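Local coordinates for protein importin subunit beta-1 (Saccharomyces cerevisiae, PDB 5OWU) that carries proteins into the nucleus as the importin beta subunit, associating with importin alpha, which recognises the classical nuclear localization signal of the cargo, at residues 44-49 with 97-102; 61-66 with 112-117; 53-58 with 106-111. All blocks are in the same frame, centred on the assembly; numbering follows the deposited sequence.

Interaction 1 (44-49 with 97-102); sequences SSQVLI and KTNALT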
loop_
_atom_site.group_PDB
_atom_site.type_symbol
_atom_site.label_atom_id
_atom_site.label_comp_id
_atom_site.label_asym_id
_atom_site.label_seq_id
_atom_site.Cartn_x
_atom_site.Cartn_y
_atom_site.Cartn_z
ATOM N N SER A 44 -2.343 37.210 -10.962
ATOM C CA SER A 44 -3.065 36.206 -10.187
ATOM C C SER A 44 -3.334 36.710 -8.776
ATOM O O SER A 44 -4.464 36.633 -8.270
ATOM C CB SER A 44 -2.266 34.900 -10.142
ATOM O OG SER A 44 -2.156 34.310 -11.428
ATOM N N SER A 45 -2.298 37.255 -8.132
ATOM C CA SER A 45 -2.471 37.767 -6.782
ATOM C C SER A 45 -3.429 38.953 -6.748
ATOM O O SER A 45 -4.152 39.127 -5.760
ATOM C CB SER A 45 -1.112 38.142 -6.189
ATOM O OG SER A 45 -0.741 39.471 -6.526
ATOM N N GLN A 46 -3.478 39.761 -7.816
ATOM C CA GLN A 46 -4.392 40.901 -7.819
ATOM C C GLN A 46 -5.837 40.447 -7.997
ATOM O O GLN A 46 -6.751 41.016 -7.390
ATOM C CB GLN A 46 -4.004 41.904 -8.909
ATOM C CG GLN A 46 -2.759 42.750 -8.598
ATOM C CD GLN A 46 -2.926 43.731 -7.428
ATOM O OE1 GLN A 46 -1.955 44.036 -6.728
ATOM N NE2 GLN A 46 -4.143 44.244 -7.226
ATOM N N VAL A 47 -6.069 39.418 -8.812
ATOM C CA VAL A 47 -7.431 38.919 -8.976
ATOM C C VAL A 47 -7.908 38.264 -7.688
ATOM O O VAL A 47 -9.071 38.418 -7.293
ATOM C CB VAL A 47 -7.511 37.959 -10.177
ATOM C CG1 VAL A 47 -8.887 37.285 -10.250
ATOM C CG2 VAL A 47 -7.224 38.713 -11.474
ATOM N N LEU A 48 -7.018 37.548 -6.996
ATOM C CA LEU A 48 -7.394 36.956 -5.712
ATOM C C LEU A 48 -8.119 37.957 -4.816
ATOM O O LEU A 48 -9.097 37.605 -4.152
ATOM C CB LEU A 48 -6.157 36.407 -5.006
ATOM C CG LEU A 48 -6.341 35.853 -3.592
ATOM C CD1 LEU A 48 -7.433 34.788 -3.534
ATOM C CD2 LEU A 48 -5.023 35.293 -3.104
ATOM N N ILE A 49 -7.667 39.213 -4.794
ATOM C CA ILE A 49 -8.231 40.220 -3.899
ATOM C C ILE A 49 -9.253 41.116 -4.596
ATOM O O ILE A 49 -9.718 42.087 -3.993
ATOM C CB ILE A 49 -7.127 41.080 -3.258
ATOM C CG1 ILE A 49 -6.342 41.842 -4.337
ATOM C CG2 ILE A 49 -6.195 40.213 -2.411
ATOM C CD1 ILE A 49 -5.457 42.934 -3.796
ATOM N N LYS A 97 2.928 38.707 -1.954
ATOM C CA LYS A 97 2.794 38.303 -0.558
ATOM C C LYS A 97 1.797 39.194 0.170
ATOM O O LYS A 97 0.943 38.703 0.916
ATOM C CB LYS A 97 4.150 38.361 0.139
ATOM C CG LYS A 97 5.196 37.403 -0.385
ATOM C CD LYS A 97 6.425 37.500 0.505
ATOM C CE LYS A 97 7.706 37.250 -0.226
ATOM N NZ LYS A 97 8.867 37.461 0.691
ATOM N N THR A 98 1.890 40.512 -0.039
ATOM C CA THR A 98 0.933 41.425 0.581
ATOM C C THR A 98 -0.500 41.104 0.162
ATOM O O THR A 98 -1.415 41.110 0.995
ATOM C CB THR A 98 1.283 42.871 0.223
ATOM O OG1 THR A 98 2.614 43.162 0.668
ATOM C CG2 THR A 98 0.314 43.848 0.886
ATOM N N ASN A 99 -0.720 40.831 -1.127
ATOM C CA ASN A 99 -2.072 40.535 -1.598
ATOM C C ASN A 99 -2.585 39.223 -1.015
ATOM O O ASN A 99 -3.752 39.126 -0.609
ATOM C CB ASN A 99 -2.098 40.489 -3.127
ATOM C CG ASN A 99 -1.956 41.865 -3.755
ATOM O OD1 ASN A 99 -2.084 42.886 -3.079
ATOM N ND2 ASN A 99 -1.695 41.899 -5.055
ATOM N N ALA A 100 -1.724 38.204 -0.962
ATOM C CA ALA A 100 -2.109 36.935 -0.359
ATOM C C ALA A 100 -2.483 37.114 1.106
ATOM O O ALA A 100 -3.485 36.560 1.573
ATOM C CB ALA A 100 -0.967 35.932 -0.492
ATOM N N LEU A 101 -1.687 37.883 1.850
ATOM C CA LEU A 101 -2.005 38.132 3.253
ATOM C C LEU A 101 -3.300 38.917 3.393
ATOM O O LEU A 101 -4.057 38.697 4.344
ATOM C CB LEU A 101 -0.854 38.875 3.930
ATOM C CG LEU A 101 0.365 38.026 4.304
ATOM C CD1 LEU A 101 1.563 38.913 4.601
ATOM C CD2 LEU A 101 0.048 37.132 5.495
ATOM N N THR A 102 -3.580 39.824 2.457
ATOM C CA THR A 102 -4.864 40.514 2.470
ATOM C C THR A 102 -6.005 39.522 2.312
ATOM O O THR A 102 -6.995 39.571 3.050
ATOM C CB THR A 102 -4.912 41.566 1.361
ATOM O OG1 THR A 102 -3.995 42.624 1.662
ATOM C CG2 THR A 102 -6.326 42.142 1.209
#

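Interaction 2 (61-66 with 112-117); sequences AALTLK and ANAAAQ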
loop_
_atom_site.group_PDB
_atom_site.type_symbol
_atom_site.label_atom_id
_atom_site.label_comp_id
_atom_site.label_asym_id
_atom_site.label_seq_id
_atom_site.Cartn_x
_atom_site.Cartn_y
_atom_site.Cartn_z
ATOM N N ALA A 61 -7.529 31.825 -9.458
ATOM C CA ALA A 61 -6.281 32.576 -9.566
ATOM C C ALA A 61 -5.271 32.099 -8.532
ATOM O O ALA A 61 -4.125 31.740 -8.867
ATOM C CB ALA A 61 -6.551 34.069 -9.381
ATOM N N ALA A 62 -5.696 32.075 -7.260
ATOM C CA ALA A 62 -4.788 31.666 -6.192
ATOM C C ALA A 62 -4.310 30.229 -6.373
ATOM O O ALA A 62 -3.122 29.935 -6.194
ATOM C CB ALA A 62 -5.468 31.832 -4.838
ATOM N N LEU A 63 -5.213 29.312 -6.710
ATOM C CA LEU A 63 -4.820 27.907 -6.763
ATOM C C LEU A 63 -3.922 27.615 -7.965
ATOM O O LEU A 63 -3.017 26.776 -7.877
ATOM C CB LEU A 63 -6.065 27.014 -6.779
ATOM C CG LEU A 63 -6.987 27.127 -5.554
ATOM C CD1 LEU A 63 -8.194 26.188 -5.676
ATOM C CD2 LEU A 63 -6.222 26.854 -4.257
ATOM N N THR A 64 -4.156 28.284 -9.097
ATOM C CA THR A 64 -3.292 28.089 -10.259
ATOM C C THR A 64 -1.885 28.598 -9.970
ATOM O O THR A 64 -0.886 27.907 -10.241
ATOM C CB THR A 64 -3.879 28.797 -11.487
ATOM O OG1 THR A 64 -5.221 28.351 -11.713
ATOM C CG2 THR A 64 -3.047 28.495 -12.734
ATOM N N LEU A 65 -1.780 29.792 -9.382
ATOM C CA LEU A 65 -0.450 30.245 -8.986
ATOM C C LEU A 65 0.187 29.271 -7.994
ATOM O O LEU A 65 1.366 28.916 -8.133
ATOM C CB LEU A 65 -0.526 31.653 -8.410
ATOM C CG LEU A 65 0.817 32.234 -7.967
ATOM C CD1 LEU A 65 1.895 32.158 -9.074
ATOM C CD2 LEU A 65 0.608 33.656 -7.518
ATOM N N LYS A 66 -0.584 28.791 -7.010
ATOM C CA LYS A 66 -0.044 27.820 -6.056
ATOM C C LYS A 66 0.520 26.611 -6.776
ATOM O O LYS A 66 1.596 26.110 -6.427
ATOM C CB LYS A 66 -1.123 27.369 -5.066
ATOM C CG LYS A 66 -0.745 26.129 -4.222
ATOM C CD LYS A 66 -1.951 25.509 -3.579
ATOM C CE LYS A 66 -2.702 24.624 -4.563
ATOM N NZ LYS A 66 -2.282 23.192 -4.463
ATOM N N ALA A 112 -10.193 32.804 1.938
ATOM C CA ALA A 112 -9.203 32.598 2.987
ATOM C C ALA A 112 -8.459 31.279 2.806
ATOM O O ALA A 112 -7.240 31.215 2.991
ATOM C CB ALA A 112 -9.894 32.642 4.350
ATOM N N ASN A 113 -9.178 30.213 2.458
ATOM C CA ASN A 113 -8.546 28.915 2.230
ATOM C C ASN A 113 -7.590 28.962 1.038
ATOM O O ASN A 113 -6.433 28.515 1.126
ATOM C CB ASN A 113 -9.625 27.851 2.012
ATOM C CG ASN A 113 -9.076 26.435 2.083
ATOM O OD1 ASN A 113 -8.304 26.101 2.976
ATOM N ND2 ASN A 113 -9.472 25.599 1.139
ATOM N N ALA A 114 -8.056 29.491 -0.100
ATOM C CA ALA A 114 -7.164 29.596 -1.258
ATOM C C ALA A 114 -5.924 30.411 -0.914
ATOM O O ALA A 114 -4.789 30.029 -1.249
ATOM C CB ALA A 114 -7.907 30.225 -2.433
ATOM N N ALA A 115 -6.121 31.533 -0.223
ATOM C CA ALA A 115 -5.002 32.375 0.172
ATOM C C ALA A 115 -4.052 31.624 1.095
ATOM O O ALA A 115 -2.830 31.769 0.990
ATOM C CB ALA A 115 -5.530 33.638 0.846
ATOM N N ALA A 116 -4.595 30.813 2.004
ATOM C CA ALA A 116 -3.754 30.044 2.914
ATOM C C ALA A 116 -2.887 29.055 2.150
ATOM O O ALA A 116 -1.709 28.868 2.477
ATOM C CB ALA A 116 -4.621 29.311 3.940
ATOM N N GLN A 117 -3.452 28.404 1.132
ATOM C CA GLN A 117 -2.653 27.483 0.328
ATOM C C GLN A 117 -1.558 28.219 -0.446
ATOM O O GLN A 117 -0.429 27.718 -0.569
ATOM C CB GLN A 117 -3.558 26.708 -0.624
ATOM C CG GLN A 117 -4.589 25.840 0.063
ATOM C CD GLN A 117 -5.311 24.922 -0.904
ATOM O OE1 GLN A 117 -4.692 24.116 -1.595
ATOM N NE2 GLN A 117 -6.630 25.038 -0.952
HETATM O O HOH W 1 -5.346 22.989 -3.939
HETATM O O HOH W 2 -2.114 23.268 -1.152
#

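Interaction 3 (53-58 with 106-111); sequences TKLEGR and SIEPRI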
loop_
_atom_site.group_PDB
_atom_site.type_symbol
_atom_site.label_atom_id
_atom_site.label_comp_id
_atom_site.label_asym_id
_atom_site.label_seq_id
_atom_site.Cartn_x
_atom_site.Cartn_y
_atom_site.Cartn_z
ATOM N N THR A 53 -14.451 40.477 -9.150
ATOM C CA THR A 53 -14.349 39.214 -9.866
ATOM C C THR A 53 -15.167 38.140 -9.155
ATOM O O THR A 53 -15.269 38.125 -7.925
ATOM C CB THR A 53 -12.883 38.768 -9.972
ATOM O OG1 THR A 53 -12.139 39.729 -10.732
ATOM C CG2 THR A 53 -12.758 37.406 -10.646
ATOM N N LYS A 54 -15.757 37.242 -9.944
ATOM C CA LYS A 54 -16.514 36.137 -9.372
ATOM C C LYS A 54 -15.631 35.318 -8.438
ATOM O O LYS A 54 -14.433 35.143 -8.679
ATOM C CB LYS A 54 -17.071 35.243 -10.476
ATOM C CG LYS A 54 -18.098 35.927 -11.368
ATOM C CD LYS A 54 -18.463 35.033 -12.540
ATOM C CE LYS A 54 -19.904 34.568 -12.481
ATOM N NZ LYS A 54 -20.823 35.566 -13.084
ATOM N N LEU A 55 -16.245 34.799 -7.371
ATOM C CA LEU A 55 -15.502 34.069 -6.349
ATOM C C LEU A 55 -14.670 32.942 -6.945
ATOM O O LEU A 55 -13.499 32.763 -6.593
ATOM C CB LEU A 55 -16.461 33.499 -5.306
ATOM C CG LEU A 55 -16.757 34.274 -4.027
ATOM C CD1 LEU A 55 -17.412 33.313 -3.040
ATOM C CD2 LEU A 55 -15.517 34.901 -3.414
ATOM N N GLU A 56 -15.267 32.155 -7.838
ATOM C CA GLU A 56 -14.555 31.000 -8.365
ATOM C C GLU A 56 -13.334 31.412 -9.170
ATOM O O GLU A 56 -12.334 30.686 -9.185
ATOM C CB GLU A 56 -15.489 30.159 -9.223
ATOM C CG GLU A 56 -16.502 29.395 -8.421
ATOM C CD GLU A 56 -17.461 28.663 -9.308
ATOM O OE1 GLU A 56 -16.992 27.862 -10.141
ATOM O OE2 GLU A 56 -18.676 28.901 -9.179
ATOM N N GLY A 57 -13.402 32.556 -9.855
ATOM C CA GLY A 57 -12.241 33.050 -10.578
ATOM C C GLY A 57 -11.124 33.491 -9.653
ATOM O O GLY A 57 -9.947 33.302 -9.962
ATOM N N ARG A 58 -11.476 34.089 -8.510
ATOM C CA ARG A 58 -10.468 34.499 -7.534
ATOM C C ARG A 58 -9.791 33.284 -6.905
ATOM O O ARG A 58 -8.551 33.214 -6.801
ATOM C CB ARG A 58 -11.130 35.367 -6.461
ATOM C CG ARG A 58 -11.887 36.585 -7.010
ATOM C CD ARG A 58 -12.731 37.264 -5.938
ATOM N NE ARG A 58 -11.928 37.693 -4.800
ATOM C CZ ARG A 58 -12.416 38.258 -3.697
ATOM N NH1 ARG A 58 -13.715 38.475 -3.571
ATOM N NH2 ARG A 58 -11.598 38.604 -2.711
ATOM N N SER A 106 -9.820 37.457 4.624
ATOM C CA SER A 106 -11.108 37.696 3.991
ATOM C C SER A 106 -12.237 37.070 4.800
ATOM O O SER A 106 -12.110 35.961 5.329
ATOM C CB SER A 106 -11.105 37.115 2.578
ATOM O OG SER A 106 -12.416 37.035 2.049
ATOM N N ILE A 107 -13.367 37.777 4.860
ATOM C CA ILE A 107 -14.558 37.246 5.514
ATOM C C ILE A 107 -15.152 36.061 4.767
ATOM O O ILE A 107 -15.991 35.344 5.325
ATOM C CB ILE A 107 -15.592 38.381 5.676
ATOM C CG1 ILE A 107 -16.680 37.980 6.669
ATOM C CG2 ILE A 107 -16.202 38.766 4.322
ATOM C CD1 ILE A 107 -17.493 39.158 7.165
ATOM N N GLU A 108 -14.718 35.824 3.528
ATOM C CA GLU A 108 -15.194 34.694 2.740
ATOM C C GLU A 108 -14.263 33.505 2.962
ATOM O O GLU A 108 -13.100 33.556 2.529
ATOM C CB GLU A 108 -15.243 35.066 1.265
ATOM C CG GLU A 108 -15.447 33.896 0.306
ATOM C CD GLU A 108 -16.678 33.072 0.624
ATOM O OE1 GLU A 108 -16.542 31.843 0.787
ATOM O OE2 GLU A 108 -17.778 33.656 0.708
ATOM N N PRO A 109 -14.716 32.420 3.605
ATOM C CA PRO A 109 -13.769 31.336 3.942
ATOM C C PRO A 109 -13.123 30.661 2.745
ATOM O O PRO A 109 -12.034 30.089 2.895
ATOM C CB PRO A 109 -14.631 30.345 4.747
ATOM C CG PRO A 109 -16.027 30.647 4.386
ATOM C CD PRO A 109 -16.072 32.126 4.102
ATOM N N ARG A 110 -13.753 30.686 1.567
ATOM C CA ARG A 110 -13.136 30.082 0.388
ATOM C C ARG A 110 -11.953 30.914 -0.100
ATOM O O ARG A 110 -10.929 30.365 -0.539
ATOM C CB ARG A 110 -14.170 29.933 -0.724
ATOM C CG ARG A 110 -15.257 28.905 -0.436
ATOM C CD ARG A 110 -15.918 28.439 -1.727
ATOM N NE ARG A 110 -17.028 29.288 -2.120
ATOM C CZ ARG A 110 -17.468 29.422 -3.367
ATOM N NH1 ARG A 110 -16.883 28.780 -4.374
ATOM N NH2 ARG A 110 -18.493 30.217 -3.610
ATOM N N ILE A 111 -12.085 32.242 -0.035
ATOM C CA ILE A 111 -10.966 33.129 -0.340
ATOM C C ILE A 111 -9.840 32.885 0.650
ATOM O O ILE A 111 -8.668 32.757 0.272
ATOM C CB ILE A 111 -11.425 34.600 -0.307
ATOM C CG1 ILE A 111 -12.434 34.888 -1.424
ATOM C CG2 ILE A 111 -10.222 35.558 -0.395
ATOM C CD1 ILE A 111 -11.881 34.754 -2.832
HETATM O O HOH W 3 -19.207 29.404 -6.363
HETATM O O HOH W 4 -12.479 38.990 0.134
#

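Interaction 1 (44-49 with 97-102)
Hydrogen bonds from one amide nitrogen, N99 ND2, tie helix 90-104 to helix 37-48. The firm one runs from N99 ND2 to S45 OG at 3.0 Å. Q46 has two conformers, and in one of them its OE1 accepts a second bond from N99 ND2 at 2.7 Å. Both acceptors lie close to the plane of the N99 amide, which would fix its rotation. On the acceptor side of the Q46 bond the nitrogen sits above the carbonyl plane and not on a lone pair; the two amide planes are 85° apart. Q46 reaches this spot although its CB points away from the other helix, because the chain folds back at chi2 (-67°). S45 OG is also bonded to the carbonyl of G42, so that hydroxyl links its own helix to the neighbouring one.

Van der Waals contacts follow. I49 runs across N99 at about a right angle and sets methyls against its oxygens, CD1 3.4 Å from N99 OD1 and CG2 3.2 Å from N99 O, while CG2 also meets T102 CG2. L48 adds its CD2, 4.3 Å from A100 CA.

The contact joins the first helices of HEAT repeats 2 and 3; the axes of segments 44-48 and 97-102 run 24° apart and approach to 8.7 Å. Helix 3-15 packs against S44, Q46 and V47, whereas L118 of helix 109-126 touches both L48 and A100.

Interaction 2 (61-66 with 112-117)
K66 crosses Q117 obliquely, and its aliphatic chain makes most of the contact between the two residues. From CB, which points toward the other helix, the chain leaves with CG anti to the backbone N (chi1 167°), and CG comes within 4.0 Å of Q117 O. CD then rests on Q117 CB at 3.6 Å. A bend at chi3 brings CE to 3.6 Å from Q117 OE1, and a further bend at chi4 sets NZ. At the tip NZ makes no direct bond to Q117; two waters bridge the gap, each donating to Q117 OE1 at 2.7 Å and each accepting a weak bond from K66 NZ. The carbonyl oxygen is thus gripped by two water protons.

Beside this polar end, L63 CD2 approaches the amide of Q117, 3.8 Å from NE2, and also touches A114. A62 CB and A114 CB meet at 3.8 Å, small side chains that allow the axes of segments 61-66 and 112-117 to come within 8.6 Å of each other at an angle of 17°.

These are the second helices of HEAT repeats 2 and 3. L48 of helix 37-48 packs on A62, and Y161 of helix 149-165 touches Q117 from the next repeat.

Interaction 3 (53-58 with 106-111)
Over one face of the R58 guanidinium lies the methyl CD1 of I111, 3.5 Å above the plane and displaced toward the rim, near NE. The R110 guanidinium has L55 CB over one face and E56 CG at its edge, while L55 CD1 comes within 3.3 Å of R110 NH2. Both arginines therefore offer flat surface to aliphatic groups and use their N-H groups elsewhere. R58 NE bonds the carbonyl of L48, and R58 NH2 donates to a water at 3.0 Å, which is 2.7 Å from S106 OG. R110 NH2 is joined to E56 OE2 by another water, their carboxylate and guanidinium planes being 46° apart.

L55 wedges between these groups, its CD2 3.7 Å from I111 CG1. E108 has two conformers; in one, with CG anti to the backbone N (chi1 168°) and a bend at chi2, its CD lies 3.7 Å from L55 CD1 and its OE1 caps the helix, accepting from R110 N at 3.1 Å on the anti side of the carboxylate. S106 OG accepts from E108 N in an ST turn just before. Replacing R58 by an alanine would probably leave the L48 carbonyl and the water at S106 OG without their arginine donor and strip the guanidinium from one side of I111 CD1.

The contact joins the N-terminal ends of helices 55-67 and 109-126. Helix 3-15 flanks it, touching T53, K54 and E56.

How the interactions relate
The three contacts form one interface between HEAT repeats 2 and 3: interaction 1 pairs their first helices, and interactions 2 and 3 pair their second helices, 55-67 and 109-126. The centres of interactions 2 and 3 are about 10 Å apart along these two helices, and they touch where A112 CB meets S106 O at 4.1 Å. R58, the arginine whose face I111 CD1 covers, belongs to interaction 3 but its NE binds L48 O of interaction 1 at 2.9 Å. Between interactions 1 and 2 the joint is van der Waals packing: L48 CD1 lies 3.8 Å from A62 CB, and A100 O 3.6 Å from A115 CB. This layered packing of adjacent repeats builds the HEAT-repeat solenoid.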